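Putative cytoplasmic protein (Salmonella typhimurium, PDB 2GK3) is of unknown function but forms hexamers and belongs to a family of putative class I glutamine amidotransferase-like proteins. Local coordinates at residues T90-Q94 / N106-I111; E146-V150 / V211-Y215. All coordinates share one frame; numbering follows the deposited sequence.

In the fold
Following the chain from the N terminus, contact 1 closes first: helix 88-92 runs into a short linker holding helix 95-98, and the chain then returns at helix 107-116, whose first turn packs back on Phe-91 and Leu-92. Strand 120-124 follows, and only then does contact 2 open, bringing the loop 146-150 against strand 207-215 across 60 intervening residues that include several strands. The two contacts are in series, neither nested nor crossed, with centres 18 Å apart. Helix 107-116 links them, since its start belongs to contact 1 while Lys-112, Val-115 and Lys-116 touch Tyr-215 of contact 2, and Lys-112 also Val-147.

Contact 1. Residues T90-Q94 / N106-I111; sequences TFLLQ and NALESI
A capped helix start packs here on the last turn of another helix: Ala-107, Leu-108 and Ile-111, in the first turns of helix 107-116, meet Phe-91 and Leu-92 at the end of helix 88-92. With CG anti to its carbonyl carbon (chi1 -69°), Phe-91 lays its ring against helix 107-116, where CE2 meets Ile-111 CD1 at 3.9 Å and Ala-107 CB lies at the ring edge. Leu-108 forks over the pair, CD2 lying 3.7 Å from Phe-91 CB and CD1 3.8 Å from Leu-92 CD1. CD2 of Leu-92 rests on the Asn-106 amide, 3.6 Å from both ND2 and OD1. Asn-106 is the N-cap: its OD1 accepts from Leu-108 N, in the carbonyl plane, and from Glu-109 N, well above that plane. Its ND2 bonds to Glu-163 of the second subunit, whose Pro-162 packs on Leu-92. Just past the C-terminal end of helix 88-92, Gln-94 NE2 donates to Phe-91 O, with 158° at the hydrogen. The same NE2 lies 3.5 Å from Ala-107 CB. Water 1 donates to Phe-91 O at 2.7 Å and accepts from Ala-107 N. Polar groups at two helix ends are thus satisfied by a cap, an amide and one bridging water beside an apolar core, and the double use of Asn-106 carries the capping site into the hexamer interface.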
loop_
_atom_site.group_PDB
_atom_site.type_symbol
_atom_site.label_atom_id
_atom_site.label_comp_id
_atom_site.label_asym_id
_atom_site.label_seq_id
_atom_site.Cartn_x
_atom_site.Cartn_y
_atom_site.Cartn_z
ATOM N N THR E 90 -8.053 -8.278 -15.999
ATOM C CA THR E 90 -7.233 -7.423 -16.868
ATOM C C THR E 90 -7.863 -7.283 -18.253
ATOM O O THR E 90 -7.952 -6.168 -18.773
ATOM C CB THR E 90 -5.737 -7.857 -16.954
ATOM O OG1 THR E 90 -5.158 -7.783 -15.650
ATOM C CG2 THR E 90 -4.942 -6.926 -17.898
ATOM N N PHE E 91 -8.322 -8.404 -18.813
ATOM C CA PHE E 91 -9.039 -8.423 -20.089
ATOM C C PHE E 91 -10.416 -7.744 -20.038
ATOM O O PHE E 91 -10.770 -6.988 -20.927
ATOM C CB PHE E 91 -9.220 -9.849 -20.543
ATOM C CG PHE E 91 -7.953 -10.520 -20.962
ATOM C CD1 PHE E 91 -7.341 -11.450 -20.128
ATOM C CD2 PHE E 91 -7.379 -10.247 -22.204
ATOM C CE1 PHE E 91 -6.173 -12.097 -20.501
ATOM C CE2 PHE E 91 -6.191 -10.897 -22.589
ATOM C CZ PHE E 91 -5.597 -11.835 -21.720
ATOM N N LEU E 92 -11.182 -8.028 -18.991
ATOM C CA LEU E 92 -12.536 -7.531 -18.841
ATOM C C LEU E 92 -12.627 -6.053 -18.458
ATOM O O LEU E 92 -13.578 -5.372 -18.866
ATOM C CB LEU E 92 -13.293 -8.382 -17.811
ATOM C CG LEU E 92 -13.728 -9.771 -18.306
ATOM C CD1 LEU E 92 -14.037 -10.753 -17.177
ATOM C CD2 LEU E 92 -14.911 -9.651 -19.277
ATOM N N LEU E 93 -11.661 -5.583 -17.665
ATOM C CA LEU E 93 -11.692 -4.260 -17.033
ATOM C C LEU E 93 -10.521 -3.398 -17.493
ATOM O O LEU E 93 -9.759 -2.857 -16.669
ATOM C CB LEU E 93 -11.667 -4.392 -15.499
ATOM C CG LEU E 93 -12.738 -5.275 -14.853
ATOM C CD1 LEU E 93 -12.512 -5.404 -13.355
ATOM C CD2 LEU E 93 -14.125 -4.705 -15.164
ATOM N N GLN E 94 -10.379 -3.288 -18.815
ATOM C CA GLN E 94 -9.438 -2.360 -19.429
ATOM C C GLN E 94 -9.728 -0.920 -18.956
ATOM O O GLN E 94 -10.836 -0.595 -18.509
ATOM C CB GLN E 94 -9.499 -2.461 -20.950
ATOM C CG GLN E 94 -9.101 -3.824 -21.510
ATOM C CD GLN E 94 -9.534 -4.028 -22.979
ATOM O OE1 GLN E 94 -9.445 -3.109 -23.800
ATOM N NE2 GLN E 94 -9.988 -5.230 -23.306
ATOM N N ASN E 106 -15.680 -6.838 -25.660
ATOM C CA ASN E 106 -15.265 -7.757 -24.602
ATOM C C ASN E 106 -14.091 -8.628 -25.053
ATOM O O ASN E 106 -14.226 -9.449 -25.962
ATOM C CB ASN E 106 -16.470 -8.601 -24.184
ATOM C CG ASN E 106 -16.203 -9.463 -22.963
ATOM O OD1 ASN E 106 -15.163 -10.114 -22.858
ATOM N ND2 ASN E 106 -17.158 -9.492 -22.050
ATOM N N ALA E 107 -12.929 -8.445 -24.417
ATOM C CA ALA E 107 -11.673 -9.077 -24.890
ATOM C C ALA E 107 -11.762 -10.590 -24.838
ATOM O O ALA E 107 -11.177 -11.304 -25.659
ATOM C CB ALA E 107 -10.485 -8.581 -24.096
ATOM N N LEU E 108 -12.511 -11.086 -23.861
ATOM C CA LEU E 108 -12.632 -12.534 -23.680
ATOM C C LEU E 108 -13.617 -13.117 -24.708
ATOM O O LEU E 108 -13.412 -14.250 -25.187
ATOM C CB LEU E 108 -13.004 -12.872 -22.235
ATOM C CG LEU E 108 -11.988 -12.557 -21.113
ATOM C CD1 LEU E 108 -12.533 -13.073 -19.778
ATOM C CD2 LEU E 108 -10.610 -13.190 -21.381
ATOM N N GLU E 109 -14.659 -12.347 -25.055
ATOM C CA GLU E 109 -15.504 -12.703 -26.211
ATOM C C GLU E 109 -14.668 -12.765 -27.499
ATOM O O GLU E 109 -14.760 -13.732 -28.244
ATOM C CB GLU E 109 -16.713 -11.786 -26.380
ATOM C CG GLU E 109 -17.704 -11.818 -25.213
ATOM C CD GLU E 109 -18.618 -13.060 -25.157
ATOM O OE1 GLU E 109 -18.552 -13.943 -26.027
ATOM O OE2 GLU E 109 -19.430 -13.154 -24.214
ATOM N N SER E 110 -13.801 -11.769 -27.706
ATOM C CA SER E 110 -12.942 -11.701 -28.905
ATOM C C SER E 110 -12.090 -12.945 -28.999
ATOM O O SER E 110 -12.049 -13.602 -30.048
ATOM C CB SER E 110 -12.038 -10.463 -28.871
ATOM O OG SER E 110 -12.814 -9.278 -28.897
ATOM N N ILE E 111 -11.430 -13.273 -27.887
ATOM C CA ILE E 111 -10.592 -14.476 -27.805
ATOM C C ILE E 111 -11.410 -15.734 -28.080
ATOM O O ILE E 111 -10.962 -16.612 -28.820
ATOM C CB ILE E 111 -9.805 -14.559 -26.466
ATOM C CG1 ILE E 111 -8.751 -13.444 -26.429
ATOM C CG2 ILE E 111 -9.162 -15.940 -26.299
ATOM C CD1 ILE E 111 -8.124 -13.180 -25.052
HETATM O O HOH W 1 -12.847 -6.048 -22.381
#

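Contact 2. Residues E146-V150 / V211-Y215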
loop_
_atom_site.group_PDB
_atom_site.type_symbol
_atom_site.label_atom_id
_atom_site.label_comp_id
_atom_site.label_asym_id
_atom_site.label_seq_id
_atom_site.Cartn_x
_atom_site.Cartn_y
_atom_site.Cartn_z
ATOM N N GLU E 146 -15.813 -22.005 -20.732
ATOM C CA GLU E 146 -16.305 -22.988 -21.722
ATOM C C GLU E 146 -15.348 -23.284 -22.866
ATOM O O GLU E 146 -15.518 -24.287 -23.565
ATOM C CB GLU E 146 -17.648 -22.550 -22.327
ATOM C CG GLU E 146 -18.826 -22.677 -21.387
ATOM C CD GLU E 146 -19.209 -24.120 -21.091
ATOM O OE1 GLU E 146 -18.801 -25.021 -21.850
ATOM O OE2 GLU E 146 -19.923 -24.351 -20.094
ATOM N N VAL E 147 -14.366 -22.411 -23.082
ATOM C CA VAL E 147 -13.402 -22.610 -24.167
ATOM C C VAL E 147 -12.300 -23.579 -23.726
ATOM O O VAL E 147 -11.743 -24.301 -24.557
ATOM C CB VAL E 147 -12.808 -21.258 -24.707
ATOM C CG1 VAL E 147 -11.739 -21.495 -25.765
ATOM C CG2 VAL E 147 -13.906 -20.367 -25.280
ATOM N N LEU E 148 -12.004 -23.619 -22.431
ATOM C CA LEU E 148 -10.829 -24.384 -21.955
ATOM C C LEU E 148 -11.137 -25.873 -21.834
ATOM O O LEU E 148 -12.280 -26.242 -21.566
ATOM C CB LEU E 148 -10.282 -23.812 -20.629
ATOM C CG LEU E 148 -9.987 -22.300 -20.630
ATOM C CD1 LEU E 148 -9.641 -21.841 -19.228
ATOM C CD2 LEU E 148 -8.892 -21.864 -21.656
ATOM N N PRO E 149 -10.127 -26.741 -22.059
ATOM C CA PRO E 149 -10.391 -28.178 -21.991
ATOM C C PRO E 149 -10.329 -28.754 -20.563
ATOM O O PRO E 149 -10.214 -29.974 -20.383
ATOM C CB PRO E 149 -9.284 -28.759 -22.866
ATOM C CG PRO E 149 -8.150 -27.852 -22.652
ATOM C CD PRO E 149 -8.727 -26.474 -22.433
ATOM N N VAL E 150 -10.378 -27.877 -19.564
ATOM C CA VAL E 150 -10.412 -28.288 -18.154
ATOM C C VAL E 150 -11.561 -27.593 -17.421
ATOM O O VAL E 150 -12.066 -26.550 -17.862
ATOM C CB VAL E 150 -9.055 -28.024 -17.415
ATOM C CG1 VAL E 150 -7.918 -28.801 -18.061
ATOM C CG2 VAL E 150 -8.723 -26.511 -17.321
ATOM N N VAL E 211 -2.995 -30.852 -21.115
ATOM C CA VAL E 211 -4.317 -31.261 -21.597
ATOM C C VAL E 211 -4.630 -30.580 -22.932
ATOM O O VAL E 211 -4.478 -29.360 -23.058
ATOM C CB VAL E 211 -5.450 -30.896 -20.580
ATOM C CG1 VAL E 211 -6.833 -31.329 -21.110
ATOM C CG2 VAL E 211 -5.177 -31.521 -19.192
ATOM N N PHE E 212 -5.078 -31.378 -23.906
ATOM C CA PHE E 212 -5.449 -30.874 -25.239
ATOM C C PHE E 212 -6.945 -31.021 -25.496
ATOM O O PHE E 212 -7.553 -32.026 -25.140
ATOM C CB PHE E 212 -4.630 -31.576 -26.349
ATOM C CG PHE E 212 -3.156 -31.259 -26.300
ATOM C CD1 PHE E 212 -2.663 -30.108 -26.902
ATOM C CD2 PHE E 212 -2.269 -32.087 -25.613
ATOM C CE1 PHE E 212 -1.313 -29.786 -26.825
ATOM C CE2 PHE E 212 -0.924 -31.787 -25.544
ATOM C CZ PHE E 212 -0.441 -30.638 -26.147
ATOM N N GLY E 213 -7.546 -30.018 -26.108
ATOM C CA GLY E 213 -8.932 -30.148 -26.524
ATOM C C GLY E 213 -9.258 -29.407 -27.795
ATOM O O GLY E 213 -8.361 -28.971 -28.526
ATOM N N GLU E 214 -10.549 -29.264 -28.060
ATOM C CA GLU E 214 -11.007 -28.519 -29.214
ATOM C C GLU E 214 -12.172 -27.667 -28.791
ATOM O O GLU E 214 -12.838 -27.957 -27.790
ATOM C CB GLU E 214 -11.392 -29.460 -30.349
ATOM C CG GLU E 214 -10.299 -30.491 -30.646
ATOM C CD GLU E 214 -10.535 -31.294 -31.910
ATOM O OE1 GLU E 214 -11.313 -30.835 -32.772
ATOM O OE2 GLU E 214 -9.914 -32.382 -32.044
ATOM N N TYR E 215 -12.390 -26.593 -29.531
ATOM C CA TYR E 215 -13.519 -25.721 -29.316
ATOM C C TYR E 215 -13.970 -25.146 -30.651
ATOM O O TYR E 215 -13.376 -24.167 -31.159
ATOM C CB TYR E 215 -13.164 -24.596 -28.340
ATOM C CG TYR E 215 -14.355 -23.735 -28.010
ATOM C CD1 TYR E 215 -15.354 -24.200 -27.164
ATOM C CD2 TYR E 215 -14.502 -22.480 -28.568
ATOM C CE1 TYR E 215 -16.458 -23.431 -26.873
ATOM C CE2 TYR E 215 -15.593 -21.705 -28.278
ATOM C CZ TYR E 215 -16.570 -22.191 -27.438
ATOM O OH TYR E 215 -17.652 -21.422 -27.151
HETATM O O HOH W 2 -11.397 -26.783 -25.494
#
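This is loop-on-strand packing within one subunit: the irregular segment 146-150, leading into the short strand 150-151, lies against one side of strand 207-215 near its end. Val-147 and Tyr-215 meet at one end of it. The methyl CG2 of Val-147 sits over one face of the Tyr-215 ring in a CH-pi contact, 3.9 Å from the centroid and 18° off the ring normal, displaced toward CE2. Its other methyl, CG1, approaches CG and CD2 of the same ring. Tyr-215 reaches this position with CG anti to its backbone N (chi1 -175°), which lays the ring across Val-147, at about a right angle to it, and brings CE1 to 3.5 Å from Glu-146 O. Lys-112, Val-115 and Lys-116 of helix 107-116 also touch the tyrosine, and Lys-112 touches Val-147 as well.

Further along, Pro-149 lays its ring against the strand: CB is 3.9 Å from Gly-213 N, and CG comes near Val-211 O. Gly-213 has no side chain, and the proline ring lies directly on its backbone. Pro-149 and Val-211 slide past one another in opposite directions, Pro-149 CB standing 4.0 Å from Val-211 CG1. The second branch of Val-211, CG2, meets Val-150 CG1, and Met-224 touches both valines.

Between the tyrosine and proline ends, water 2 donates to Val-147 O at 2.7 Å and to Glu-214 O at 3.0 Å, joining the two backbones where they do not bond directly. The loop has a second tie: Pro-149 bonds through its backbone to Arg-195, whose NE donates to Leu-148 O. The direct contact is therefore mainly between methyl, aromatic and proline surfaces, while a single water donates one hydrogen bond to each of two carbonyl oxygens, one on the loop and one on the strand.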